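Local coordinates for probable ABC transporter phosphite binding protein PhnD1 (Prochlorococcus marinus str. MIT 9301, PDB 5LQ5) that binds inorganic phosphite strongly, and methylphosphonate and phosphate only very weakly, probably as the solute-binding component of an ABC transporter, at residues 100-105 with 111-116; 4-9 with 212-217; 67-72 with 258-263; 27-32 with 237-242. All blocks are in the same frame, centred on the assembly; numbering follows the deposited sequence.

Interaction 1 of 4, residues 100-105 with 111-116; sequences LELNSI and LKKLKN
Leu102 and Ile105 pack on Leu111, Lys113 and Leu114 in a small, mostly apolar contact within the long connection between strands 92-97 and 119-121. Residues 111-114 form 3-10 turns, in which Leu114 N bonds to Leu111 O at 3.0 Å. Ile105 touches this segment with two branches. Its CG1 lies between the backbone N and the carbonyl carbon (chi1 57°), which brings Ile105 CD1 to 3.5 Å from Leu111 N. Ile105 CD1 also meets Leu111 CD2 at 4.1 Å, the two side chains crossing at nearly a right angle. The other branch lies beside the extended chain of Lys113, which runs past it in the opposite direction and places NZ 3.7 Å from Ile105 CG2. Leu102 touches the turn with both methyls, CD2 4.2 Å from Lys113 CB and CD1 4.3 Å from Leu114 CD2. An alanine in place of Ile105 would remove both branches and would probably open a gap beside Leu111 and leave the Lys113 chain freer to turn. Ile105 and Leu114 also touch Phe197 of strand 194-199. The folded connection thus packs against an outermost strand of the five-stranded sheet, the core of one of the two lobes of a periplasmic binding protein fold.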
loop_
_atom_site.group_PDB
_atom_site.type_symbol
_atom_site.label_atom_id
_atom_site.label_comp_id
_atom_site.label_asym_id
_atom_site.label_seq_id
_atom_site.Cartn_x
_atom_site.Cartn_y
_atom_site.Cartn_z
ATOM N N LEU A 100 -9.039 13.378 -22.668
ATOM C CA LEU A 100 -9.795 14.491 -22.079
ATOM C C LEU A 100 -9.191 15.859 -22.381
ATOM O O LEU A 100 -9.843 16.896 -22.218
ATOM C CB LEU A 100 -9.816 14.391 -20.577
ATOM C CG LEU A 100 -10.510 13.220 -19.918
ATOM C CD1 LEU A 100 -10.153 13.378 -18.457
ATOM C CD2 LEU A 100 -12.007 13.292 -20.073
ATOM N N GLU A 101 -7.917 15.846 -22.737
ATOM C CA GLU A 101 -7.143 17.082 -22.973
ATOM C C GLU A 101 -7.244 18.038 -21.786
ATOM O O GLU A 101 -7.395 19.240 -21.936
ATOM C CB GLU A 101 -7.560 17.746 -24.285
ATOM C CG GLU A 101 -7.014 16.962 -25.464
ATOM C CD GLU A 101 -7.549 17.391 -26.812
ATOM O OE1 GLU A 101 -8.424 18.280 -26.894
ATOM O OE2 GLU A 101 -7.085 16.814 -27.813
ATOM N N LEU A 102 -7.146 17.467 -20.597
ATOM C CA LEU A 102 -7.218 18.245 -19.365
ATOM C C LEU A 102 -5.825 18.588 -18.924
ATOM O O LEU A 102 -4.978 17.697 -18.778
ATOM C CB LEU A 102 -7.871 17.438 -18.226
ATOM C CG LEU A 102 -9.255 17.733 -17.669
ATOM C CD1 LEU A 102 -9.367 16.901 -16.397
ATOM C CD2 LEU A 102 -9.551 19.191 -17.353
ATOM N N ASN A 103 -5.588 19.866 -18.675
ATOM C CA ASN A 103 -4.282 20.310 -18.195
ATOM C C ASN A 103 -4.090 19.947 -16.738
ATOM O O ASN A 103 -5.040 19.925 -15.968
ATOM C CB ASN A 103 -4.130 21.822 -18.394
ATOM C CG ASN A 103 -4.102 22.201 -19.870
ATOM O OD1 ASN A 103 -3.517 21.491 -20.693
ATOM N ND2 ASN A 103 -4.748 23.308 -20.216
ATOM N N SER A 104 -2.849 19.609 -16.392
ATOM C CA SER A 104 -2.449 19.356 -14.989
ATOM C C SER A 104 -2.685 20.578 -14.128
ATOM O O SER A 104 -2.691 21.708 -14.611
ATOM C CB SER A 104 -1.008 18.844 -14.860
ATOM O OG SER A 104 -0.052 19.797 -15.281
ATOM N N ILE A 105 -2.842 20.323 -12.849
ATOM C CA ILE A 105 -3.094 21.343 -11.831
ATOM C C ILE A 105 -1.939 21.410 -10.818
ATOM O O ILE A 105 -1.147 20.468 -10.678
ATOM C CB ILE A 105 -4.449 21.150 -11.122
ATOM C CG1 ILE A 105 -4.544 19.745 -10.488
ATOM C CG2 ILE A 105 -5.596 21.368 -12.105
ATOM C CD1 ILE A 105 -5.624 19.624 -9.452
ATOM N N LEU A 111 -8.884 20.123 -8.346
ATOM C CA LEU A 111 -9.583 18.821 -8.355
ATOM C C LEU A 111 -11.068 18.937 -8.719
ATOM O O LEU A 111 -11.669 17.965 -9.125
ATOM C CB LEU A 111 -9.451 18.097 -7.004
ATOM C CG LEU A 111 -8.066 17.581 -6.650
ATOM C CD1 LEU A 111 -8.125 17.004 -5.224
ATOM C CD2 LEU A 111 -7.547 16.554 -7.635
ATOM N N LYS A 112 -11.652 20.132 -8.592
ATOM C CA LYS A 112 -13.004 20.413 -9.117
ATOM C C LYS A 112 -13.182 20.062 -10.594
ATOM O O LYS A 112 -14.309 19.775 -11.038
ATOM C CB LYS A 112 -13.412 21.891 -8.882
ATOM C CG LYS A 112 -14.160 22.116 -7.580
ATOM C CD LYS A 112 -14.265 23.590 -7.215
ATOM C CE LYS A 112 -15.592 23.932 -6.544
ATOM N NZ LYS A 112 -16.016 22.986 -5.471
ATOM N N LYS A 113 -12.088 20.088 -11.349
ATOM C CA LYS A 113 -12.114 19.707 -12.789
ATOM C C LYS A 113 -12.454 18.208 -13.001
ATOM O O LYS A 113 -12.758 17.767 -14.097
ATOM C CB LYS A 113 -10.798 20.074 -13.485
ATOM C CG LYS A 113 -10.563 21.584 -13.593
ATOM C CD LYS A 113 -9.193 21.907 -14.151
ATOM C CE LYS A 113 -8.729 23.322 -13.828
ATOM N NZ LYS A 113 -7.378 23.627 -14.398
ATOM N N LEU A 114 -12.442 17.428 -11.921
ATOM C CA LEU A 114 -12.803 15.998 -12.020
ATOM C C LEU A 114 -14.278 15.682 -11.871
ATOM O O LEU A 114 -14.728 14.538 -12.071
ATOM C CB LEU A 114 -11.952 15.174 -11.062
ATOM C CG LEU A 114 -10.440 15.311 -11.279
ATOM C CD1 LEU A 114 -9.681 14.491 -10.252
ATOM C CD2 LEU A 114 -9.986 14.911 -12.682
ATOM N N LYS A 115 -15.051 16.689 -11.508
ATOM C CA LYS A 115 -16.504 16.528 -11.411
ATOM C C LYS A 115 -17.096 16.120 -12.779
ATOM O O LYS A 115 -16.610 16.548 -13.824
ATOM C CB LYS A 115 -17.152 17.816 -10.911
ATOM C CG LYS A 115 -16.854 18.173 -9.466
ATOM C CD LYS A 115 -17.695 19.385 -9.071
ATOM C CE LYS A 115 -17.804 19.593 -7.578
ATOM N NZ LYS A 115 -18.928 20.523 -7.311
ATOM N N ASN A 116 -18.135 15.281 -12.730
ATOM C CA ASN A 116 -18.831 14.763 -13.925
ATOM C C ASN A 116 -17.931 13.931 -14.848
ATOM O O ASN A 116 -18.200 13.792 -16.041
ATOM C CB ASN A 116 -19.557 15.881 -14.702
ATOM C CG ASN A 116 -20.702 15.350 -15.599
ATOM O OD1 ASN A 116 -21.473 14.426 -15.225
ATOM N ND2 ASN A 116 -20.831 15.950 -16.793
#

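Interaction 2 of 4, residues 4-9 with 212-217; sequences KVLKVG and GDLENR
Leu214 and Arg217 are the two residues of segment 212-217 that reach strand 5-9, one by apolar contact and the other by its guanidinium. Asp213 comes just before them and acts from within the segment. Asp213 OD1 lies in the guanidinium plane at the edge, in a long salt bridge of 4.0 Å to Arg217 NH1, whose main partner is Asp59. Leu214 then turns inward, and Leu214 CD1 meets Leu6 CD1 at 4.3 Å. Arg217 follows on the next turn, its N bonded to Leu214 O. Its chain bends at chi2 and chi3 and places NH2 beside the start of the strand, while NE bonds to Pro3 O. Arg217 NH2 is 3.1 Å from Val5 O, which sits at the guanidinium edge, near its plane. Val5 O is also the acceptor of Lys7. The lysine chain bends at chi3 and chi4 (chi4 76°), folding Lys7 NZ back along its own strand to donate to Val5 O at 3.1 Å, with a C=O...N angle of 157°. Lys7 NZ and Arg217 NH2 therefore come within 3.3 Å as two like-charged donors. The repulsion is probably eased by Asp59 and by Asn2 O, which bonds to Lys7 NZ. A leucine in place of Lys7 would probably leave Val5 O and Asn2 O without the ammonium donor they share. Around this contact, Leu214 also packs on Phe222, Thr223 and Leu226 of helix 222-231, while strand 5-10 runs between parallel strands 37-40 and 60-63 in the six-stranded sheet.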
loop_
_atom_site.group_PDB
_atom_site.type_symbol
_atom_site.label_atom_id
_atom_site.label_comp_id
_atom_site.label_asym_id
_atom_site.label_seq_id
_atom_site.Cartn_x
_atom_site.Cartn_y
_atom_site.Cartn_z
ATOM N N LYS A 4 4.984 -23.705 13.161
ATOM C CA LYS A 4 6.443 -23.603 13.009
ATOM C C LYS A 4 6.880 -22.925 11.711
ATOM O O LYS A 4 8.064 -22.718 11.493
ATOM C CB LYS A 4 7.156 -24.939 13.202
ATOM C CG LYS A 4 8.681 -24.786 13.147
ATOM C CD LYS A 4 9.489 -26.048 13.398
ATOM C CE LYS A 4 10.991 -25.771 13.262
ATOM N NZ LYS A 4 11.894 -26.935 13.489
ATOM N N VAL A 5 5.931 -22.561 10.870
ATOM C CA VAL A 5 6.228 -21.792 9.657
ATOM C C VAL A 5 5.871 -20.322 9.899
ATOM O O VAL A 5 4.741 -20.002 10.360
ATOM C CB VAL A 5 5.411 -22.297 8.467
ATOM C CG1 VAL A 5 5.717 -21.473 7.224
ATOM C CG2 VAL A 5 5.694 -23.777 8.207
ATOM N N LEU A 6 6.817 -19.435 9.599
ATOM C CA LEU A 6 6.580 -17.986 9.636
ATOM C C LEU A 6 5.921 -17.584 8.298
ATOM O O LEU A 6 6.513 -17.684 7.247
ATOM C CB LEU A 6 7.879 -17.172 9.841
ATOM C CG LEU A 6 7.709 -15.665 10.062
ATOM C CD1 LEU A 6 7.126 -15.349 11.431
ATOM C CD2 LEU A 6 9.046 -14.941 9.904
ATOM N N LYS A 7 4.707 -17.079 8.385
ATOM C CA LYS A 7 3.845 -16.866 7.226
ATOM C C LYS A 7 3.808 -15.373 6.944
ATOM O O LYS A 7 3.403 -14.586 7.778
ATOM C CB LYS A 7 2.451 -17.431 7.498
ATOM C CG LYS A 7 2.437 -18.950 7.741
ATOM C CD LYS A 7 1.081 -19.420 8.252
ATOM C CE LYS A 7 1.235 -20.529 9.283
ATOM N NZ LYS A 7 1.684 -20.005 10.599
ATOM N N VAL A 8 4.330 -15.013 5.785
ATOM C CA VAL A 8 4.433 -13.652 5.281
ATOM C C VAL A 8 3.250 -13.355 4.380
ATOM O O VAL A 8 2.852 -14.170 3.551
ATOM C CB VAL A 8 5.766 -13.423 4.535
ATOM C CG1 VAL A 8 5.844 -12.074 3.823
ATOM C CG2 VAL A 8 6.950 -13.553 5.492
ATOM N N GLY A 9 2.636 -12.205 4.600
ATOM C CA GLY A 9 1.534 -11.725 3.750
ATOM C C GLY A 9 1.744 -10.266 3.345
ATOM O O GLY A 9 2.704 -9.583 3.785
ATOM N N GLY A 212 2.001 -10.598 17.915
ATOM C CA GLY A 212 2.550 -10.372 19.250
ATOM C C GLY A 212 3.017 -11.617 19.957
ATOM O O GLY A 212 3.669 -11.523 20.992
ATOM N N ASP A 213 2.691 -12.783 19.413
ATOM C CA ASP A 213 2.971 -14.060 20.110
ATOM C C ASP A 213 4.067 -14.923 19.530
ATOM O O ASP A 213 4.121 -16.144 19.790
ATOM C CB ASP A 213 1.698 -14.893 20.225
ATOM C CG ASP A 213 1.058 -15.215 18.868
ATOM O OD1 ASP A 213 1.754 -15.451 17.848
ATOM O OD2 ASP A 213 -0.184 -15.230 18.816
ATOM N N LEU A 214 4.942 -14.314 18.750
ATOM C CA LEU A 214 5.921 -15.104 18.031
ATOM C C LEU A 214 6.894 -15.868 18.926
ATOM O O LEU A 214 7.306 -16.970 18.566
ATOM C CB LEU A 214 6.647 -14.267 16.984
ATOM C CG LEU A 214 5.683 -13.738 15.905
ATOM C CD1 LEU A 214 6.485 -12.932 14.911
ATOM C CD2 LEU A 214 4.911 -14.838 15.178
ATOM N N GLU A 215 7.215 -15.295 20.084
ATOM C CA GLU A 215 8.116 -15.948 21.068
ATOM C C GLU A 215 7.672 -17.335 21.511
ATOM O O GLU A 215 8.510 -18.218 21.675
ATOM C CB GLU A 215 8.319 -15.103 22.307
ATOM C CG GLU A 215 9.531 -14.211 22.201
ATOM C CD GLU A 215 9.212 -12.926 21.489
ATOM O OE1 GLU A 215 8.130 -12.369 21.751
ATOM O OE2 GLU A 215 10.028 -12.469 20.668
ATOM N N ASN A 216 6.372 -17.519 21.686
ATOM C CA ASN A 216 5.855 -18.841 22.085
ATOM C C ASN A 216 6.086 -19.939 21.050
ATOM O O ASN A 216 6.165 -21.108 21.392
ATOM C CB ASN A 216 4.372 -18.777 22.406
ATOM C CG ASN A 216 4.053 -17.762 23.482
ATOM O OD1 ASN A 216 4.806 -17.595 24.446
ATOM N ND2 ASN A 216 2.924 -17.078 23.326
ATOM N N ARG A 217 6.175 -19.557 19.788
ATOM C CA ARG A 217 6.423 -20.520 18.701
ATOM C C ARG A 217 7.883 -20.609 18.295
ATOM O O ARG A 217 8.345 -21.681 17.893
ATOM C CB ARG A 217 5.621 -20.160 17.459
ATOM C CG ARG A 217 4.126 -20.179 17.661
ATOM C CD ARG A 217 3.485 -19.147 16.761
ATOM N NE ARG A 217 3.752 -19.448 15.366
ATOM C CZ ARG A 217 3.364 -18.675 14.355
ATOM N NH1 ARG A 217 2.705 -17.545 14.602
ATOM N NH2 ARG A 217 3.660 -19.031 13.118
#

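Interaction 3 of 4, residues 67-72 with 258-263; sequences SGVQAR and KQYKNI
Val69 is the first residue of helix segment 67-72 to touch Tyr260, and Arg72, one turn on, is the second. Val69 presents CG2. With CG1 anti to the backbone N (chi1 166°), CG2 stands beside that N and faces the second segment. Val69 CG2 lies 3.7 Å from Tyr260 CB, and the two side chains slide past each other in opposite directions. Val69 CG2 also comes to 4.5 Å from Ile263 CG2, a looser touch. The end of Ile263 leads on to Thr127, Leu131 and Met132 of helix 127-139, which belongs to the other lobe. Arg72 reaches Tyr260 at the root of its ring. Its chain bends at chi3 (-70°) and crosses the tyrosine at about a right angle. Arg72 NH1 is 3.5 Å from Tyr260 CD2 and 3.7 Å from Tyr260 CG, while Tyr260 CB lies in the guanidinium plane, at its edge. The guanidinium and ring planes stand 52° apart, so this is not a parallel stack. Gln259 CG lies over one face of the ring, toward the rim, and the ring of His207 also stacks with Tyr260. Arg72 itself touches His207 and Val209 of strand 207-210. Tyr260 holds the N-cap position of helix 261-269, so the contact packs helix 65-74 against the start of that helix. With Arg72 NH1 set obliquely by Tyr260 CG and CD2, this buried fit rests on shape rather than on directional bonds, and so probably depends on Val69 CG2 filling the space beside Tyr260 CB.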
loop_
_atom_site.group_PDB
_atom_site.type_symbol
_atom_site.label_atom_id
_atom_site.label_comp_id
_atom_site.label_asym_id
_atom_site.label_seq_id
_atom_site.Cartn_x
_atom_site.Cartn_y
_atom_site.Cartn_z
ATOM N N SER A 67 -4.965 -0.117 6.241
ATOM C CA SER A 67 -5.184 -1.553 6.517
ATOM C C SER A 67 -4.345 -2.016 7.729
ATOM O O SER A 67 -4.767 -2.912 8.492
ATOM C CB SER A 67 -4.852 -2.380 5.255
ATOM O OG SER A 67 -3.592 -2.058 4.664
ATOM N N GLY A 68 -3.173 -1.417 7.926
ATOM C CA GLY A 68 -2.383 -1.741 9.105
ATOM C C GLY A 68 -3.029 -1.265 10.412
ATOM O O GLY A 68 -3.030 -1.972 11.422
ATOM N N VAL A 69 -3.617 -0.071 10.374
ATOM C CA VAL A 69 -4.432 0.440 11.503
ATOM C C VAL A 69 -5.600 -0.506 11.786
ATOM O O VAL A 69 -5.819 -0.926 12.913
ATOM C CB VAL A 69 -4.907 1.861 11.240
ATOM C CG1 VAL A 69 -6.014 2.263 12.220
ATOM C CG2 VAL A 69 -3.731 2.832 11.327
ATOM N N GLN A 70 -6.308 -0.900 10.734
ATOM C CA GLN A 70 -7.440 -1.814 10.880
ATOM C C GLN A 70 -6.983 -3.136 11.512
ATOM O O GLN A 70 -7.627 -3.667 12.440
ATOM C CB GLN A 70 -8.105 -2.119 9.515
ATOM C CG GLN A 70 -8.809 -0.906 8.861
ATOM C CD GLN A 70 -9.198 -1.145 7.411
ATOM O OE1 GLN A 70 -8.548 -1.920 6.706
ATOM N NE2 GLN A 70 -10.239 -0.495 6.962
ATOM N N ALA A 71 -5.908 -3.692 10.971
ATOM C CA ALA A 71 -5.392 -4.950 11.479
ATOM C C ALA A 71 -5.005 -4.897 12.953
ATOM O O ALA A 71 -5.283 -5.832 13.703
ATOM C CB ALA A 71 -4.215 -5.441 10.649
ATOM N N ARG A 72 -4.333 -3.819 13.337
ATOM C CA ARG A 72 -3.900 -3.646 14.730
ATOM C C ARG A 72 -5.058 -3.369 15.710
ATOM O O ARG A 72 -4.999 -3.766 16.866
ATOM C CB ARG A 72 -2.771 -2.605 14.775
ATOM C CG ARG A 72 -1.493 -3.198 14.200
ATOM C CD ARG A 72 -0.259 -2.327 14.195
ATOM N NE ARG A 72 -0.327 -1.207 13.232
ATOM C CZ ARG A 72 -0.662 0.032 13.570
ATOM N NH1 ARG A 72 -0.686 0.981 12.641
ATOM N NH2 ARG A 72 -0.972 0.331 14.834
ATOM N N LYS A 258 2.298 5.170 17.123
ATOM C CA LYS A 258 1.987 6.609 17.268
ATOM C C LYS A 258 1.893 7.367 15.931
ATOM O O LYS A 258 1.087 8.317 15.773
ATOM C CB LYS A 258 3.040 7.308 18.148
ATOM C CG LYS A 258 2.752 7.308 19.644
ATOM C CD LYS A 258 4.022 7.476 20.480
ATOM C CE LYS A 258 4.741 8.798 20.254
ATOM N NZ LYS A 258 4.094 9.926 20.976
ATOM N N GLN A 259 2.680 6.920 14.955
ATOM C CA GLN A 259 2.837 7.697 13.720
ATOM C C GLN A 259 1.580 7.605 12.828
ATOM O O GLN A 259 1.396 8.436 11.930
ATOM C CB GLN A 259 4.164 7.446 12.977
ATOM C CG GLN A 259 4.256 6.267 12.045
ATOM C CD GLN A 259 5.417 6.355 11.039
ATOM O OE1 GLN A 259 6.428 7.015 11.246
ATOM N NE2 GLN A 259 5.249 5.685 9.929
ATOM N N TYR A 260 0.697 6.649 13.119
ATOM C CA TYR A 260 -0.485 6.409 12.264
ATOM C C TYR A 260 -1.763 7.079 12.796
ATOM O O TYR A 260 -2.853 6.817 12.315
ATOM C CB TYR A 260 -0.721 4.891 12.080
ATOM C CG TYR A 260 0.499 4.266 11.460
ATOM C CD1 TYR A 260 0.771 4.360 10.081
ATOM C CD2 TYR A 260 1.463 3.706 12.283
ATOM C CE1 TYR A 260 1.966 3.835 9.553
ATOM C CE2 TYR A 260 2.639 3.218 11.788
ATOM C CZ TYR A 260 2.897 3.277 10.449
ATOM O OH TYR A 260 4.122 2.812 10.065
ATOM N N LYS A 261 -1.616 7.940 13.806
ATOM C CA LYS A 261 -2.733 8.689 14.403
ATOM C C LYS A 261 -3.576 9.467 13.389
ATOM O O LYS A 261 -4.802 9.413 13.407
ATOM C CB LYS A 261 -2.197 9.665 15.485
ATOM C CG LYS A 261 -3.242 10.353 16.340
ATOM C CD LYS A 261 -2.574 11.400 17.232
ATOM C CE LYS A 261 -3.550 12.408 17.829
ATOM N NZ LYS A 261 -3.884 13.553 16.925
ATOM N N ASN A 262 -2.899 10.164 12.490
ATOM C CA ASN A 262 -3.592 10.982 11.472
ATOM C C ASN A 262 -4.369 10.089 10.486
ATOM O O ASN A 262 -5.520 10.364 10.161
ATOM C CB ASN A 262 -2.601 11.888 10.747
ATOM C CG ASN A 262 -3.236 12.686 9.642
ATOM O OD1 ASN A 262 -4.044 13.609 9.875
ATOM N ND2 ASN A 262 -2.900 12.329 8.420
ATOM N N ILE A 263 -3.767 8.959 10.085
ATOM C CA ILE A 263 -4.503 8.043 9.204
ATOM C C ILE A 263 -5.742 7.499 9.917
ATOM O O ILE A 263 -6.825 7.440 9.347
ATOM C CB ILE A 263 -3.607 6.880 8.740
ATOM C CG1 ILE A 263 -2.466 7.371 7.842
ATOM C CG2 ILE A 263 -4.428 5.795 8.015
ATOM C CD1 ILE A 263 -2.839 8.179 6.634
#

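Interaction 4 of 4, residues 27-32 with 237-242; sequences SKELSK and QKSHKQ
The imidazole of His240 has the amide carbon Gln237 CD over one face, 3.9 Å above the plane and displaced toward the rim, and Glu29 OE2 at its edge. His240 NE2 donates to Glu29 OE2 at 3.0 Å. The acceptor is tilted somewhat from the ring plane. The N-H...O angle of 140° makes the bond distinctly bent. On the glutamate side, NE2 arrives from well above the carboxylate plane. The two flat groups are turned 66° against each other. Glu29 gets there with CG anti to the backbone N (chi1 -176°) and a bend at chi2, which bring the carboxylate up to the imidazole. Its OE2 has a second partner, Gln33 NE2, one turn further along its own helix. The two hydrogen bonds to OE2 would probably favour the charged carboxylate. The other ring nitrogen, ND1, is bonded to the backbone N of Asp234. That bond holds the ring's rotation and is consistent with ND1 acting as acceptor while NE2 carries the proton. The result is a histidine-carboxylate hydrogen bond joining helix 16-34 to the first turn of helix 238-246, in the lobe built on the six-stranded sheet. Leu233 packs against both Glu29 and His240. On the sheet side of helix 16-34, Ser27 and Ser31 touch strand 37-40. Gln237 is the N-cap of the second helix, and Gln237 O accepts Lys241 N at 2.8 Å. Ser239 OG stands 3.8 Å from Glu29 OE1, too far for a hydrogen bond.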
loop_
_atom_site.group_PDB
_atom_site.type_symbol
_atom_site.label_atom_id
_atom_site.label_comp_id
_atom_site.label_asym_id
_atom_site.label_seq_id
_atom_site.Cartn_x
_atom_site.Cartn_y
_atom_site.Cartn_z
ATOM N N SER A 27 11.082 -13.569 1.729
ATOM C CA SER A 27 10.891 -14.752 2.573
ATOM C C SER A 27 12.134 -15.638 2.611
ATOM O O SER A 27 12.529 -16.131 3.651
ATOM C CB SER A 27 9.662 -15.555 2.142
ATOM O OG SER A 27 8.482 -14.778 2.377
ATOM N N LYS A 28 12.763 -15.799 1.464
ATOM C CA LYS A 28 13.957 -16.654 1.379
ATOM C C LYS A 28 15.129 -16.070 2.174
ATOM O O LYS A 28 15.856 -16.795 2.848
ATOM C CB LYS A 28 14.347 -16.938 -0.083
ATOM C CG LYS A 28 13.522 -18.061 -0.710
ATOM C CD LYS A 28 13.858 -18.255 -2.182
ATOM C CE LYS A 28 12.840 -19.149 -2.887
ATOM N NZ LYS A 28 13.233 -20.582 -2.902
ATOM N N GLU A 29 15.279 -14.761 2.129
ATOM C CA GLU A 29 16.329 -14.065 2.883
ATOM C C GLU A 29 16.048 -14.151 4.396
ATOM O O GLU A 29 16.935 -14.435 5.190
ATOM C CB GLU A 29 16.491 -12.608 2.441
ATOM C CG GLU A 29 17.641 -11.845 3.124
ATOM C CD GLU A 29 19.010 -12.507 2.933
ATOM O OE1 GLU A 29 19.235 -13.200 1.900
ATOM O OE2 GLU A 29 19.879 -12.329 3.828
ATOM N N LEU A 30 14.819 -13.873 4.807
ATOM C CA LEU A 30 14.456 -14.062 6.226
ATOM C C LEU A 30 14.733 -15.470 6.727
ATOM O O LEU A 30 15.264 -15.673 7.820
ATOM C CB LEU A 30 12.966 -13.726 6.466
ATOM C CG LEU A 30 12.723 -12.369 7.103
ATOM C CD1 LEU A 30 13.290 -11.235 6.261
ATOM C CD2 LEU A 30 11.220 -12.220 7.305
ATOM N N SER A 31 14.399 -16.448 5.902
ATOM C CA SER A 31 14.588 -17.840 6.284
ATOM C C SER A 31 16.068 -18.164 6.508
ATOM O O SER A 31 16.424 -18.872 7.440
ATOM C CB SER A 31 14.028 -18.782 5.231
ATOM O OG SER A 31 14.322 -20.122 5.576
ATOM N N LYS A 32 16.925 -17.632 5.647
ATOM C CA LYS A 32 18.381 -17.844 5.789
ATOM C C LYS A 32 18.922 -17.233 7.096
ATOM O O LYS A 32 19.676 -17.867 7.831
ATOM C CB LYS A 32 19.136 -17.258 4.608
ATOM C CG LYS A 32 19.077 -18.107 3.346
ATOM C CD LYS A 32 19.910 -17.498 2.230
ATOM C CE LYS A 32 19.587 -18.133 0.885
ATOM N NZ LYS A 32 20.220 -17.403 -0.243
ATOM N N GLN A 237 24.861 -5.430 -0.429
ATOM C CA GLN A 237 24.854 -6.867 -0.600
ATOM C C GLN A 237 23.912 -7.195 -1.740
ATOM O O GLN A 237 22.783 -6.725 -1.751
ATOM C CB GLN A 237 24.337 -7.479 0.677
ATOM C CG GLN A 237 24.803 -8.847 1.028
ATOM C CD GLN A 237 25.016 -8.926 2.524
ATOM O OE1 GLN A 237 25.398 -7.942 3.163
ATOM N NE2 GLN A 237 24.751 -10.074 3.096
ATOM N N LYS A 238 24.359 -8.031 -2.664
ATOM C CA LYS A 238 23.605 -8.254 -3.893
ATOM C C LYS A 238 22.198 -8.807 -3.629
ATOM O O LYS A 238 21.215 -8.290 -4.161
ATOM C CB LYS A 238 24.368 -9.132 -4.885
ATOM C CG LYS A 238 23.921 -8.899 -6.329
ATOM C CD LYS A 238 25.086 -8.775 -7.303
ATOM C CE LYS A 238 24.724 -7.962 -8.543
ATOM N NZ LYS A 238 24.211 -8.764 -9.685
ATOM N N SER A 239 22.103 -9.810 -2.776
ATOM C CA SER A 239 20.804 -10.413 -2.487
ATOM C C SER A 239 19.879 -9.456 -1.739
ATOM O O SER A 239 18.681 -9.489 -1.950
ATOM C CB SER A 239 20.961 -11.708 -1.722
ATOM O OG SER A 239 21.674 -11.483 -0.522
ATOM N N HIS A 240 20.435 -8.600 -0.898
ATOM C CA HIS A 240 19.611 -7.613 -0.179
ATOM C C HIS A 240 19.131 -6.543 -1.119
ATOM O O HIS A 240 17.994 -6.121 -1.054
ATOM C CB HIS A 240 20.362 -6.971 0.953
ATOM C CG HIS A 240 20.729 -7.931 2.018
ATOM N ND1 HIS A 240 21.215 -7.545 3.244
ATOM C CD2 HIS A 240 20.596 -9.275 2.072
ATOM C CE1 HIS A 240 21.398 -8.612 3.996
ATOM N NE2 HIS A 240 21.050 -9.673 3.300
ATOM N N LYS A 241 20.026 -6.154 -2.020
ATOM C CA LYS A 241 19.722 -5.135 -3.041
ATOM C C LYS A 241 18.521 -5.532 -3.908
ATOM O O LYS A 241 17.638 -4.709 -4.177
ATOM C CB LYS A 241 20.947 -4.893 -3.929
ATOM C CG LYS A 241 20.882 -3.629 -4.764
ATOM C CD LYS A 241 22.060 -3.545 -5.732
ATOM C CE LYS A 241 22.158 -2.168 -6.369
ATOM N NZ LYS A 241 20.919 -1.788 -7.111
ATOM N N GLN A 242 18.498 -6.799 -4.305
ATOM C CA GLN A 242 17.441 -7.347 -5.161
ATOM C C GLN A 242 16.107 -7.183 -4.473
ATOM O O GLN A 242 15.111 -6.852 -5.121
ATOM C CB GLN A 242 17.619 -8.833 -5.422
ATOM C CG GLN A 242 18.671 -9.211 -6.440
ATOM C CD GLN A 242 18.760 -10.718 -6.614
ATOM O OE1 GLN A 242 17.924 -11.469 -6.092
ATOM N NE2 GLN A 242 19.774 -11.171 -7.341
#

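Interactions 2, 3 and 4 all involve the lobe built on the six-stranded sheet, and along the chain their segments alternate. Interaction 1 lies within the loops they close and belongs to the other lobe, its centre 47 Å from that of interaction 2 and 44 Å from that of interaction 4. Interactions 2 and 4 touch directly: Val8 CG2 packs on Ser27 OG at 3.7 Å, where strand 5-10 meets helix 16-34. Interaction 3 is the one tied to the ligand site. The Ile263 side chain is about 8 Å from the bound phosphite and touches Thr127 of the pocket. The centre of interaction 3 is 21 Å from that of interaction 2.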